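Local coordinates for hypothetical protein aq_1447 (Aquifex aeolicus, PDB 1YVU) that uses short single-stranded DNA guides to bind complementary RNA targets and cleaves the RNA strand with the help of divalent metal ions, at residues K17-T22 with E86-F91; V23-H28 with E54-C59; T50-D55 with C97-R102; T67-L72 with E79-G84. One frame throughout, in Å; residues are numbered along the deposited sequence.

Contact 1 (K17-T22 with E86-F91); sequences KDTTFT and EEFRGF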
loop_
_atom_site.group_PDB
_atom_site.type_symbol
_atom_site.label_atom_id
_atom_site.label_comp_id
_atom_site.label_asym_id
_atom_site.label_seq_id
_atom_site.Cartn_x
_atom_site.Cartn_y
_atom_site.Cartn_z
ATOM N N LYS A 17 29.093 22.325 13.328
ATOM C CA LYS A 17 30.228 23.025 13.944
ATOM C C LYS A 17 31.374 23.020 12.905
ATOM O O LYS A 17 31.651 24.050 12.281
ATOM C CB LYS A 17 30.642 22.322 15.258
ATOM C CG LYS A 17 29.510 22.108 16.311
ATOM C CD LYS A 17 30.006 21.355 17.583
ATOM C CE LYS A 17 28.929 21.270 18.670
ATOM N NZ LYS A 17 29.331 20.495 19.881
ATOM N N ASP A 18 31.952 21.839 12.653
ATOM C CA ASP A 18 33.019 21.656 11.653
ATOM C C ASP A 18 32.270 21.506 10.322
ATOM O O ASP A 18 31.807 20.417 9.960
ATOM C CB ASP A 18 33.866 20.402 11.986
ATOM C CG ASP A 18 35.098 20.247 11.074
ATOM O OD1 ASP A 18 34.987 19.555 10.044
ATOM O OD2 ASP A 18 36.179 20.804 11.388
ATOM N N THR A 19 32.115 22.630 9.635
ATOM C CA THR A 19 31.393 22.711 8.358
ATOM C C THR A 19 32.208 22.241 7.128
ATOM O O THR A 19 31.778 22.426 5.987
ATOM C CB THR A 19 30.853 24.169 8.149
ATOM O OG1 THR A 19 30.639 24.787 9.425
ATOM C CG2 THR A 19 29.517 24.158 7.444
ATOM N N THR A 20 33.363 21.612 7.372
ATOM C CA THR A 20 34.243 21.112 6.306
ATOM C C THR A 20 33.819 19.723 5.812
ATOM O O THR A 20 33.658 18.778 6.605
ATOM C CB THR A 20 35.743 21.079 6.729
ATOM O OG1 THR A 20 36.049 22.223 7.545
ATOM C CG2 THR A 20 36.634 21.120 5.486
ATOM N N PHE A 21 33.586 19.661 4.492
ATOM C CA PHE A 21 33.138 18.475 3.732
ATOM C C PHE A 21 34.032 18.113 2.532
ATOM O O PHE A 21 34.374 18.985 1.721
ATOM C CB PHE A 21 31.720 18.708 3.154
ATOM C CG PHE A 21 30.595 18.407 4.096
ATOM C CD1 PHE A 21 30.598 18.874 5.431
ATOM C CD2 PHE A 21 29.486 17.702 3.634
ATOM C CE1 PHE A 21 29.508 18.653 6.299
ATOM C CE2 PHE A 21 28.376 17.463 4.488
ATOM C CZ PHE A 21 28.387 17.945 5.827
ATOM N N THR A 22 34.292 16.813 2.368
ATOM C CA THR A 22 35.085 16.293 1.259
ATOM C C THR A 22 34.187 15.848 0.075
ATOM O O THR A 22 33.310 14.990 0.217
ATOM C CB THR A 22 35.989 15.132 1.731
ATOM O OG1 THR A 22 36.724 15.556 2.883
ATOM C CG2 THR A 22 36.988 14.733 0.647
ATOM N N GLU A 86 35.201 21.601 0.006
ATOM C CA GLU A 86 34.204 22.673 -0.157
ATOM C C GLU A 86 33.416 22.761 1.172
ATOM O O GLU A 86 33.231 21.757 1.856
ATOM C CB GLU A 86 33.249 22.419 -1.335
ATOM C CG GLU A 86 33.499 23.318 -2.557
ATOM C CD GLU A 86 32.294 23.396 -3.486
ATOM O OE1 GLU A 86 31.450 24.286 -3.250
ATOM O OE2 GLU A 86 32.184 22.584 -4.443
ATOM N N GLU A 87 33.004 23.973 1.547
ATOM C CA GLU A 87 32.273 24.226 2.791
ATOM C C GLU A 87 30.767 24.335 2.591
ATOM O O GLU A 87 30.273 25.144 1.795
ATOM C CB GLU A 87 32.816 25.471 3.493
ATOM C CG GLU A 87 34.322 25.423 3.791
ATOM C CD GLU A 87 34.646 25.579 5.264
ATOM O OE1 GLU A 87 34.438 26.689 5.814
ATOM O OE2 GLU A 87 35.128 24.598 5.869
ATOM N N PHE A 88 30.060 23.532 3.384
ATOM C CA PHE A 88 28.596 23.357 3.403
ATOM C C PHE A 88 27.694 24.518 3.879
ATOM O O PHE A 88 27.781 24.966 5.023
ATOM C CB PHE A 88 28.327 22.073 4.216
ATOM C CG PHE A 88 26.875 21.717 4.391
ATOM C CD1 PHE A 88 26.139 21.149 3.340
ATOM C CD2 PHE A 88 26.252 21.894 5.641
ATOM C CE1 PHE A 88 24.801 20.761 3.535
ATOM C CE2 PHE A 88 24.911 21.512 5.843
ATOM C CZ PHE A 88 24.191 20.943 4.793
ATOM N N ARG A 89 26.751 24.915 3.027
ATOM C CA ARG A 89 25.824 26.008 3.344
ATOM C C ARG A 89 24.339 25.616 3.213
ATOM O O ARG A 89 23.613 26.174 2.361
ATOM C CB ARG A 89 26.125 27.222 2.453
ATOM C CG ARG A 89 27.589 27.663 2.461
ATOM C CD ARG A 89 27.794 29.067 1.940
ATOM N NE ARG A 89 27.079 30.067 2.737
ATOM C CZ ARG A 89 27.353 30.393 4.001
ATOM N NH1 ARG A 89 28.342 29.808 4.665
ATOM N NH2 ARG A 89 26.607 31.295 4.610
ATOM N N GLY A 90 23.894 24.684 4.073
ATOM C CA GLY A 90 22.508 24.198 4.056
ATOM C C GLY A 90 22.207 23.192 2.949
ATOM O O GLY A 90 23.079 22.926 2.123
ATOM N N PHE A 91 21.000 22.620 2.935
ATOM C CA PHE A 91 20.640 21.634 1.910
ATOM C C PHE A 91 19.804 22.244 0.807
ATOM O O PHE A 91 19.171 23.289 0.999
ATOM C CB PHE A 91 19.822 20.480 2.491
ATOM C CG PHE A 91 20.436 19.822 3.687
ATOM C CD1 PHE A 91 20.101 20.249 4.991
ATOM C CD2 PHE A 91 21.327 18.737 3.531
ATOM C CE1 PHE A 91 20.648 19.597 6.136
ATOM C CE2 PHE A 91 21.885 18.071 4.669
ATOM C CZ PHE A 91 21.539 18.506 5.968
#
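The Phe21 and Phe88 rings lie with nearly parallel planes, 7° apart, but are slid so far past each other that they barely overlap; it is the CB of Phe88 that sits over the middle of the Phe21 face. Phe21 belongs to a short two-stranded antiparallel pairing of the N-terminal domain, 20-21 with 86-87, and Phe88 follows the second strand directly. The CH-pi approach of Phe88 CB is 12° off the normal of the Phe21 ring. Gly90 N lies over the centre of one Phe88 face and Thr19 CG2 at the edge of that ring. Phe21 and Glu86 form the hydrogen-bonded pair, with Glu86 N to Phe21 O at 3.2 Å and a weak return bond from Phe21 N to Glu86 O. Phe88 N adds a weak bond to Thr19 O at 3.3 Å. Thr20 and Glu87, the adjacent non-hydrogen-bonded pair, point from the face of the pairing opposite to Phe21, which instead packs on Trp58 of strand 56-59. With CG of Phe88 anti to the backbone N (chi1 179°), its ring runs alongside that of Phe21. On the other face Glu87, bent at chi2, brings OE2 to 3.0 Å from Thr20 OG1.

Contact 2 (V23-H28 with E54-C59); sequences VFKPTH and EDEFWC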
loop_
_atom_site.group_PDB
_atom_site.type_symbol
_atom_site.label_atom_id
_atom_site.label_comp_id
_atom_site.label_asym_id
_atom_site.label_seq_id
_atom_site.Cartn_x
_atom_site.Cartn_y
_atom_site.Cartn_z
ATOM N N VAL A 23 34.417 16.463 -1.083
ATOM C CA VAL A 23 33.658 16.170 -2.301
ATOM C C VAL A 23 34.331 15.065 -3.123
ATOM O O VAL A 23 35.562 14.944 -3.158
ATOM C CB VAL A 23 33.480 17.445 -3.196
ATOM C CG1 VAL A 23 32.454 17.205 -4.287
ATOM C CG2 VAL A 23 33.066 18.640 -2.357
ATOM N N PHE A 24 33.481 14.235 -3.735
ATOM C CA PHE A 24 33.872 13.116 -4.588
ATOM C C PHE A 24 32.991 13.089 -5.845
ATOM O O PHE A 24 31.773 13.029 -5.726
ATOM C CB PHE A 24 33.775 11.769 -3.839
ATOM C CG PHE A 24 34.858 11.553 -2.808
ATOM C CD1 PHE A 24 34.578 11.670 -1.442
ATOM C CD2 PHE A 24 36.187 11.299 -3.199
ATOM C CE1 PHE A 24 35.617 11.544 -0.466
ATOM C CE2 PHE A 24 37.238 11.173 -2.231
ATOM C CZ PHE A 24 36.947 11.301 -0.871
ATOM N N LYS A 25 33.588 13.223 -7.020
ATOM C CA LYS A 25 32.822 13.160 -8.275
ATOM C C LYS A 25 33.409 11.998 -9.102
ATOM O O LYS A 25 34.644 11.791 -9.068
ATOM C CB LYS A 25 32.909 14.488 -9.049
ATOM C CG LYS A 25 31.702 14.763 -9.963
ATOM C CD LYS A 25 32.072 15.633 -11.168
ATOM C CE LYS A 25 30.863 15.920 -12.046
ATOM N NZ LYS A 25 31.239 16.643 -13.286
ATOM N N PRO A 26 32.551 11.180 -9.796
ATOM C CA PRO A 26 33.074 10.055 -10.598
ATOM C C PRO A 26 33.851 10.511 -11.820
ATOM O O PRO A 26 33.679 11.643 -12.292
ATOM C CB PRO A 26 31.814 9.302 -11.017
ATOM C CG PRO A 26 30.830 9.658 -9.953
ATOM C CD PRO A 26 31.074 11.113 -9.782
ATOM N N THR A 27 34.743 9.658 -12.304
ATOM C CA THR A 27 35.499 10.011 -13.500
ATOM C C THR A 27 34.730 9.503 -14.728
ATOM O O THR A 27 35.044 9.851 -15.868
ATOM C CB THR A 27 36.947 9.463 -13.461
ATOM O OG1 THR A 27 37.337 9.235 -12.100
ATOM C CG2 THR A 27 37.925 10.475 -14.043
ATOM N N HIS A 28 33.673 8.736 -14.455
ATOM C CA HIS A 28 32.799 8.160 -15.478
ATOM C C HIS A 28 31.474 8.950 -15.577
ATOM O O HIS A 28 31.488 10.180 -15.507
ATOM C CB HIS A 28 32.479 6.672 -15.228
ATOM C CG HIS A 28 33.370 5.977 -14.244
ATOM N ND1 HIS A 28 34.116 4.869 -14.574
ATOM C CD2 HIS A 28 33.537 6.160 -12.902
ATOM C CE1 HIS A 28 34.700 4.389 -13.491
ATOM N NE2 HIS A 28 34.364 5.157 -12.469
ATOM N N GLU A 54 23.513 16.192 -6.797
ATOM C CA GLU A 54 23.517 15.911 -8.244
ATOM C C GLU A 54 24.556 14.838 -8.653
ATOM O O GLU A 54 24.255 13.645 -8.584
ATOM C CB GLU A 54 23.635 17.197 -9.105
ATOM C CG GLU A 54 22.514 18.277 -8.932
ATOM C CD GLU A 54 21.168 17.975 -9.620
ATOM O OE1 GLU A 54 21.126 17.242 -10.633
ATOM O OE2 GLU A 54 20.137 18.512 -9.149
ATOM N N ASP A 55 25.786 15.251 -8.973
ATOM C CA ASP A 55 26.852 14.322 -9.388
ATOM C C ASP A 55 27.947 14.163 -8.360
ATOM O O ASP A 55 28.697 13.186 -8.372
ATOM C CB ASP A 55 27.514 14.816 -10.677
ATOM C CG ASP A 55 26.876 14.255 -11.935
ATOM O OD1 ASP A 55 26.153 13.232 -11.856
ATOM O OD2 ASP A 55 27.122 14.841 -13.017
ATOM N N GLU A 56 28.069 15.181 -7.521
ATOM C CA GLU A 56 29.079 15.258 -6.483
ATOM C C GLU A 56 28.624 14.570 -5.193
ATOM O O GLU A 56 27.526 14.813 -4.725
ATOM C CB GLU A 56 29.391 16.748 -6.224
ATOM C CG GLU A 56 29.882 17.562 -7.476
ATOM C CD GLU A 56 30.012 19.092 -7.257
ATOM O OE1 GLU A 56 29.820 19.582 -6.123
ATOM O OE2 GLU A 56 30.316 19.810 -8.242
ATOM N N PHE A 57 29.476 13.724 -4.620
ATOM C CA PHE A 57 29.177 13.017 -3.377
ATOM C C PHE A 57 29.863 13.690 -2.194
ATOM O O PHE A 57 31.033 13.442 -1.896
ATOM C CB PHE A 57 29.590 11.545 -3.456
ATOM C CG PHE A 57 28.810 10.754 -4.460
ATOM C CD1 PHE A 57 29.070 10.897 -5.839
ATOM C CD2 PHE A 57 27.790 9.885 -4.049
ATOM C CE1 PHE A 57 28.319 10.189 -6.802
ATOM C CE2 PHE A 57 27.029 9.168 -4.997
ATOM C CZ PHE A 57 27.292 9.321 -6.379
ATOM N N TRP A 58 29.093 14.508 -1.487
ATOM C CA TRP A 58 29.574 15.260 -0.333
ATOM C C TRP A 58 29.649 14.423 0.947
ATOM O O TRP A 58 28.667 13.843 1.361
ATOM C CB TRP A 58 28.671 16.481 -0.115
ATOM C CG TRP A 58 28.715 17.566 -1.205
ATOM C CD1 TRP A 58 28.509 17.400 -2.542
ATOM C CD2 TRP A 58 29.027 18.963 -1.018
ATOM N NE1 TRP A 58 28.682 18.593 -3.207
ATOM C CE2 TRP A 58 29.006 19.571 -2.299
ATOM C CE3 TRP A 58 29.331 19.764 0.117
ATOM C CZ2 TRP A 58 29.289 20.950 -2.488
ATOM C CZ3 TRP A 58 29.615 21.152 -0.070
ATOM C CH2 TRP A 58 29.591 21.719 -1.366
ATOM N N CYS A 59 30.814 14.399 1.584
ATOM C CA CYS A 59 31.009 13.628 2.810
ATOM C C CYS A 59 31.320 14.501 4.023
ATOM O O CYS A 59 32.175 15.358 3.957
ATOM C CB CYS A 59 32.114 12.604 2.596
ATOM S SG CYS A 59 31.797 11.572 1.183
#
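Val23 and Trp58 lie side by side and point the same way, which places Val23 CG2 over the six-membered ring of the indole, 4.3 Å from its centroid and 15° off the normal. The indole is also tied to its own strand: Trp58 NE1 bonds Glu56 OE1 at 3.3 Å, using the anti lone pair of the carboxylate. Val23 CG1, anti to the backbone N, reaches instead to Glu56 CB at 3.7 Å. The two segments, both in the N-terminal domain, run in roughly opposed directions, 138° apart, and a pair of backbone bonds between Phe24 and Phe57 joins them: Phe57 N to Phe24 O, at 2.6 Å, is nearly straight (170°), whereas the return bond from Phe24 N to Phe57 O is weak. Phe24 O also lies in the plane of the Phe57 ring, at its edge. Pro26 CG lies 4.1 Å from Phe57 CE1, the two side chains crossing at about a right angle. Phe57 packs further on Leu35, Arg39 and Val42 of helix 32-46. Cys59 SG meets the edge of the Phe24 ring, 3.8 Å from Phe24 CD1.

Contact 3 (T50-D55 with C97-R102); sequences TFRRED and CQELFR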
loop_
_atom_site.group_PDB
_atom_site.type_symbol
_atom_site.label_atom_id
_atom_site.label_comp_id
_atom_site.label_asym_id
_atom_site.label_seq_id
_atom_site.Cartn_x
_atom_site.Cartn_y
_atom_site.Cartn_z
ATOM N N THR A 50 27.269 10.742 4.277
ATOM C CA THR A 50 27.326 11.236 2.925
ATOM C C THR A 50 25.989 11.604 2.341
ATOM O O THR A 50 24.966 11.059 2.718
ATOM C CB THR A 50 27.984 10.123 2.014
ATOM O OG1 THR A 50 29.275 9.783 2.529
ATOM C CG2 THR A 50 28.134 10.539 0.545
ATOM N N PHE A 51 26.006 12.595 1.462
ATOM C CA PHE A 51 24.821 12.979 0.719
ATOM C C PHE A 51 25.194 13.180 -0.752
ATOM O O PHE A 51 26.358 13.442 -1.076
ATOM C CB PHE A 51 24.029 14.158 1.351
ATOM C CG PHE A 51 24.651 15.526 1.182
ATOM C CD1 PHE A 51 24.430 16.283 0.012
ATOM C CD2 PHE A 51 25.390 16.097 2.223
ATOM C CE1 PHE A 51 24.927 17.588 -0.126
ATOM C CE2 PHE A 51 25.898 17.414 2.108
ATOM C CZ PHE A 51 25.664 18.162 0.925
ATOM N N ARG A 52 24.192 13.066 -1.618
ATOM C CA ARG A 52 24.361 13.204 -3.056
ATOM C C ARG A 52 23.801 14.536 -3.585
ATOM O O ARG A 52 22.590 14.741 -3.602
ATOM C CB ARG A 52 23.672 12.016 -3.749
ATOM C CG ARG A 52 24.097 11.717 -5.187
ATOM C CD ARG A 52 22.980 11.016 -5.941
ATOM N NE ARG A 52 22.081 11.991 -6.547
ATOM C CZ ARG A 52 20.752 11.942 -6.511
ATOM N NH1 ARG A 52 20.127 10.950 -5.891
ATOM N NH2 ARG A 52 20.044 12.922 -7.064
ATOM N N ARG A 53 24.701 15.430 -4.007
ATOM C CA ARG A 53 24.346 16.732 -4.588
ATOM C C ARG A 53 24.584 16.543 -6.082
ATOM O O ARG A 53 25.718 16.637 -6.553
ATOM C CB ARG A 53 25.249 17.841 -4.023
ATOM C CG ARG A 53 24.553 19.188 -3.774
ATOM C CD ARG A 53 25.439 20.206 -3.021
ATOM N NE ARG A 53 24.916 20.562 -1.693
ATOM C CZ ARG A 53 25.318 21.604 -0.966
ATOM N NH1 ARG A 53 26.260 22.430 -1.402
ATOM N NH2 ARG A 53 24.757 21.835 0.205
ATOM N N GLU A 54 23.513 16.192 -6.797
ATOM C CA GLU A 54 23.517 15.911 -8.244
ATOM C C GLU A 54 24.556 14.838 -8.653
ATOM O O GLU A 54 24.255 13.645 -8.584
ATOM C CB GLU A 54 23.635 17.197 -9.105
ATOM C CG GLU A 54 22.514 18.277 -8.932
ATOM C CD GLU A 54 21.168 17.975 -9.620
ATOM O OE1 GLU A 54 21.126 17.242 -10.633
ATOM O OE2 GLU A 54 20.137 18.512 -9.149
ATOM N N ASP A 55 25.786 15.251 -8.973
ATOM C CA ASP A 55 26.852 14.322 -9.388
ATOM C C ASP A 55 27.947 14.163 -8.360
ATOM O O ASP A 55 28.697 13.186 -8.372
ATOM C CB ASP A 55 27.514 14.816 -10.677
ATOM C CG ASP A 55 26.876 14.255 -11.935
ATOM O OD1 ASP A 55 26.153 13.232 -11.856
ATOM O OD2 ASP A 55 27.122 14.841 -13.017
ATOM N N CYS A 97 19.075 15.825 3.049
ATOM C CA CYS A 97 18.910 15.896 4.503
ATOM C C CYS A 97 18.725 14.501 5.102
ATOM O O CYS A 97 19.398 14.128 6.074
ATOM C CB CYS A 97 17.748 16.830 4.846
ATOM S SG CYS A 97 17.430 16.962 6.592
ATOM N N GLN A 98 17.880 13.714 4.440
ATOM C CA GLN A 98 17.607 12.346 4.839
ATOM C C GLN A 98 18.848 11.456 4.720
ATOM O O GLN A 98 19.262 10.829 5.694
ATOM C CB GLN A 98 16.514 11.829 3.958
ATOM C CG GLN A 98 16.011 10.474 4.293
ATOM C CD GLN A 98 15.263 9.969 3.117
ATOM O OE1 GLN A 98 15.862 9.297 2.233
ATOM N NE2 GLN A 98 13.996 10.416 2.984
ATOM N N GLU A 99 19.474 11.504 3.546
ATOM C CA GLU A 99 20.664 10.727 3.238
ATOM C C GLU A 99 21.701 10.932 4.302
ATOM O O GLU A 99 22.099 9.959 4.957
ATOM C CB GLU A 99 21.237 11.098 1.893
ATOM C CG GLU A 99 20.312 10.758 0.779
ATOM C CD GLU A 99 20.932 10.943 -0.575
ATOM O OE1 GLU A 99 22.049 11.487 -0.666
ATOM O OE2 GLU A 99 20.323 10.498 -1.570
ATOM N N LEU A 100 21.969 12.206 4.611
ATOM C CA LEU A 100 22.956 12.556 5.633
ATOM C C LEU A 100 22.462 12.177 7.054
ATOM O O LEU A 100 23.158 11.456 7.763
ATOM C CB LEU A 100 23.328 14.043 5.532
ATOM C CG LEU A 100 24.621 14.401 6.277
ATOM C CD1 LEU A 100 25.772 14.183 5.346
ATOM C CD2 LEU A 100 24.622 15.843 6.823
ATOM N N PHE A 101 21.224 12.546 7.405
ATOM C CA PHE A 101 20.659 12.222 8.722
ATOM C C PHE A 101 20.736 10.726 9.062
ATOM O O PHE A 101 21.195 10.363 10.146
ATOM C CB PHE A 101 19.200 12.707 8.825
ATOM C CG PHE A 101 18.545 12.475 10.193
ATOM C CD1 PHE A 101 18.947 13.212 11.341
ATOM C CD2 PHE A 101 17.521 11.521 10.342
ATOM C CE1 PHE A 101 18.329 12.993 12.623
ATOM C CE2 PHE A 101 16.898 11.292 11.621
ATOM C CZ PHE A 101 17.307 12.031 12.757
ATOM N N ARG A 102 20.311 9.882 8.116
ATOM C CA ARG A 102 20.286 8.423 8.273
ATOM C C ARG A 102 21.629 7.808 8.627
ATOM O O ARG A 102 21.743 6.989 9.536
ATOM C CB ARG A 102 19.769 7.768 7.001
ATOM C CG ARG A 102 18.273 7.828 6.839
ATOM C CD ARG A 102 17.845 6.986 5.655
ATOM N NE ARG A 102 16.387 6.882 5.587
ATOM C CZ ARG A 102 15.692 6.588 4.486
ATOM N NH1 ARG A 102 16.316 6.359 3.331
ATOM N NH2 ARG A 102 14.362 6.564 4.531
#
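A helix laid along a beta strand defines this contact: strand 50-53 and helix segment 97-102, both in the N-terminal domain, run nearly antiparallel at 165°, with their axes 6.5 Å apart at closest approach. Glu99 faces the strand. Its chain is extended beyond CG, which is anti to the carbonyl carbon (chi1 -65°), and this carries Glu99 OE1 across to Arg52 N at 2.8 Å. The amide meets the carboxylate oxygen nearly head-on to its C-O bond, with an N-H...O angle of 145°. The same OE1 is 3.4 Å from Phe51 CA. Arg52 NH1 stands 4.3 Å from Glu99 OE2, but that oxygen lies well out of the guanidinium plane, so opposite charges are near each other without an N-H aimed between them; weak, long ion pairs from Arg95 and Arg39 add to the positive surroundings of the buried acid. An alanine at Glu99 is likely to leave the Arg52 amide without this acceptor and the nearby arginines without their counter-charge. The next residue, Leu100, crosses Phe51 at a slant, its CD1 lying in the plane of the ring, at the edge, 3.7 Å from Phe51 CD2. Arg95 NH1 to Arg52 O and Asp103 OD2 to Thr50 N are further hydrogen bonds. Helix 94-107 thus packs along strand 50-53 of the hairpin with 56-59, an alpha-on-beta packing with one apolar pair, Phe51 and Leu100.

Contact 4 (T67-L72 with E79-G84); sequences TLYLTL and ELKRVG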
loop_
_atom_site.group_PDB
_atom_site.type_symbol
_atom_site.label_atom_id
_atom_site.label_comp_id
_atom_site.label_asym_id
_atom_site.label_seq_id
_atom_site.Cartn_x
_atom_site.Cartn_y
_atom_site.Cartn_z
ATOM N N THR A 67 42.671 9.899 -1.825
ATOM C CA THR A 67 42.985 10.195 -3.213
ATOM C C THR A 67 41.795 9.726 -4.040
ATOM O O THR A 67 40.896 10.519 -4.338
ATOM C CB THR A 67 44.321 9.504 -3.669
ATOM O OG1 THR A 67 45.254 9.499 -2.580
ATOM C CG2 THR A 67 44.965 10.270 -4.834
ATOM N N LEU A 68 41.770 8.422 -4.336
ATOM C CA LEU A 68 40.723 7.781 -5.137
ATOM C C LEU A 68 39.911 6.751 -4.372
ATOM O O LEU A 68 40.412 6.085 -3.458
ATOM C CB LEU A 68 41.329 7.094 -6.361
ATOM C CG LEU A 68 42.077 7.973 -7.353
ATOM C CD1 LEU A 68 43.527 7.550 -7.417
ATOM C CD2 LEU A 68 41.423 7.869 -8.683
ATOM N N TYR A 69 38.645 6.640 -4.765
ATOM C CA TYR A 69 37.707 5.702 -4.169
ATOM C C TYR A 69 37.276 4.699 -5.216
ATOM O O TYR A 69 36.670 5.064 -6.224
ATOM C CB TYR A 69 36.513 6.458 -3.605
ATOM C CG TYR A 69 36.672 6.799 -2.157
ATOM C CD1 TYR A 69 37.691 7.672 -1.724
ATOM C CD2 TYR A 69 35.857 6.195 -1.183
ATOM C CE1 TYR A 69 37.913 7.932 -0.342
ATOM C CE2 TYR A 69 36.058 6.445 0.206
ATOM C CZ TYR A 69 37.090 7.314 0.615
ATOM O OH TYR A 69 37.318 7.573 1.946
ATOM N N LEU A 70 37.614 3.436 -4.963
ATOM C CA LEU A 70 37.322 2.347 -5.883
ATOM C C LEU A 70 36.214 1.442 -5.337
ATOM O O LEU A 70 36.448 0.294 -4.957
ATOM C CB LEU A 70 38.619 1.555 -6.193
ATOM C CG LEU A 70 39.939 2.264 -6.598
ATOM C CD1 LEU A 70 41.123 1.339 -6.352
ATOM C CD2 LEU A 70 39.939 2.780 -8.047
ATOM N N THR A 71 35.002 1.976 -5.277
ATOM C CA THR A 71 33.845 1.221 -4.797
ATOM C C THR A 71 33.350 0.222 -5.857
ATOM O O THR A 71 33.353 0.515 -7.050
ATOM C CB THR A 71 32.681 2.171 -4.303
ATOM O OG1 THR A 71 32.327 3.121 -5.315
ATOM C CG2 THR A 71 33.090 2.925 -3.058
ATOM N N LEU A 72 33.009 -0.981 -5.416
ATOM C CA LEU A 72 32.518 -2.028 -6.312
ATOM C C LEU A 72 31.037 -2.295 -6.043
ATOM O O LEU A 72 30.673 -2.642 -4.926
ATOM C CB LEU A 72 33.320 -3.316 -6.090
ATOM C CG LEU A 72 32.880 -4.609 -6.789
ATOM C CD1 LEU A 72 33.439 -4.641 -8.186
ATOM C CD2 LEU A 72 33.364 -5.817 -5.993
ATOM N N GLU A 79 33.769 1.438 -9.707
ATOM C CA GLU A 79 33.579 2.885 -9.833
ATOM C C GLU A 79 34.657 3.697 -9.136
ATOM O O GLU A 79 34.930 3.488 -7.964
ATOM C CB GLU A 79 32.211 3.303 -9.274
ATOM C CG GLU A 79 30.989 2.824 -10.075
ATOM C CD GLU A 79 30.249 1.650 -9.422
ATOM O OE1 GLU A 79 30.281 1.514 -8.172
ATOM O OE2 GLU A 79 29.613 0.865 -10.161
ATOM N N LEU A 80 35.260 4.627 -9.867
ATOM C CA LEU A 80 36.282 5.488 -9.300
ATOM C C LEU A 80 35.800 6.928 -9.198
ATOM O O LEU A 80 34.989 7.404 -10.007
ATOM C CB LEU A 80 37.648 5.337 -10.013
ATOM C CG LEU A 80 38.260 6.256 -11.081
ATOM C CD1 LEU A 80 39.738 6.077 -11.104
ATOM C CD2 LEU A 80 37.719 5.962 -12.454
ATOM N N LYS A 81 36.190 7.555 -8.091
ATOM C CA LYS A 81 35.831 8.931 -7.795
ATOM C C LYS A 81 36.898 9.595 -6.958
ATOM O O LYS A 81 37.472 8.956 -6.069
ATOM C CB LYS A 81 34.469 9.009 -7.098
ATOM C CG LYS A 81 34.104 7.804 -6.328
ATOM C CD LYS A 81 32.727 7.863 -5.857
ATOM C CE LYS A 81 32.704 7.049 -4.622
ATOM N NZ LYS A 81 33.538 7.749 -3.594
ATOM N N ARG A 82 37.178 10.864 -7.281
ATOM C CA ARG A 82 38.209 11.663 -6.603
ATOM C C ARG A 82 37.729 13.072 -6.188
ATOM O O ARG A 82 36.562 13.217 -5.891
ATOM C CB ARG A 82 39.516 11.680 -7.443
ATOM C CG ARG A 82 39.355 11.620 -8.983
ATOM C CD ARG A 82 40.700 11.406 -9.724
ATOM N NE ARG A 82 40.640 10.316 -10.717
ATOM C CZ ARG A 82 41.310 10.276 -11.875
ATOM N NH1 ARG A 82 42.123 11.263 -12.230
ATOM N NH2 ARG A 82 41.129 9.256 -12.707
ATOM N N VAL A 83 38.622 14.085 -6.199
ATOM C CA VAL A 83 38.424 15.529 -5.838
ATOM C C VAL A 83 38.558 15.801 -4.333
ATOM O O VAL A 83 38.663 14.861 -3.527
ATOM C CB VAL A 83 37.079 16.225 -6.411
ATOM C CG1 VAL A 83 37.108 17.788 -6.244
ATOM C CG2 VAL A 83 36.880 15.906 -7.894
ATOM N N GLY A 84 38.619 17.096 -3.999
ATOM C CA GLY A 84 38.731 17.562 -2.628
ATOM C C GLY A 84 37.691 18.612 -2.238
ATOM O O GLY A 84 36.827 18.985 -3.036
#
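A last bend at chi4 (66°), after a chain extended at chi2 and chi3, turns the ammonium group of Lys81 toward the base of the Tyr69 side chain, with Lys81 CE 4.0 Å from Tyr69 CB. On the same side of the strands, Thr71 holds OG1 between its backbone N and carbonyl carbon (chi1 54°), and Lys81 CE comes within 4.0 Å of that oxygen. Losing the lysine chain to a glycine is likely to open a gap between Tyr69 and Thr71, since its aliphatic part runs past both. The opposite side carries leucines: Leu68 CD2 and Leu80 CD1 are 3.5 Å apart, the two chains side by side, and Leu70 packs its CD2 on Leu80 CB. Leu68 CD2 also reaches the NE of Arg82, whose chain runs alongside. The backbones are joined by Tyr69 N to Lys81 O at 2.9 Å, by Lys81 N to Tyr69 O, and by Glu79 N to Thr71 O at 2.8 Å. Glu79 turns its OE2 to Ser73 OG. Tyr69 and Thr71 both touch helix 32-46. With axes 4.8 Å apart and directions 151° apart, strands 69-72 and 79-82 form an antiparallel beta hairpin.

From the N terminus the chain enters contact 1 at 17-22 and contact 2 at 23-28, then passes through helix 32-46 to strand 50-53, where contact 3 opens. Strand 56-59 closes contact 2; contacts 2 and 3 share residues 54-55 at the hairpin turn. Segments 67-72 and 79-84 then close the short loop of contact 4, residues 86-91 close contact 1, and helix 94-107 closes contact 3. Contacts 2 and 4 follow in series within the span of contact 1, contact 4 also lies within that of contact 3, and contacts 1 and 3 cross. Cys59 N to Thr22 O probably bonds contact 2 to contact 1, while strand 25-26 joins the hairpin of contact 4.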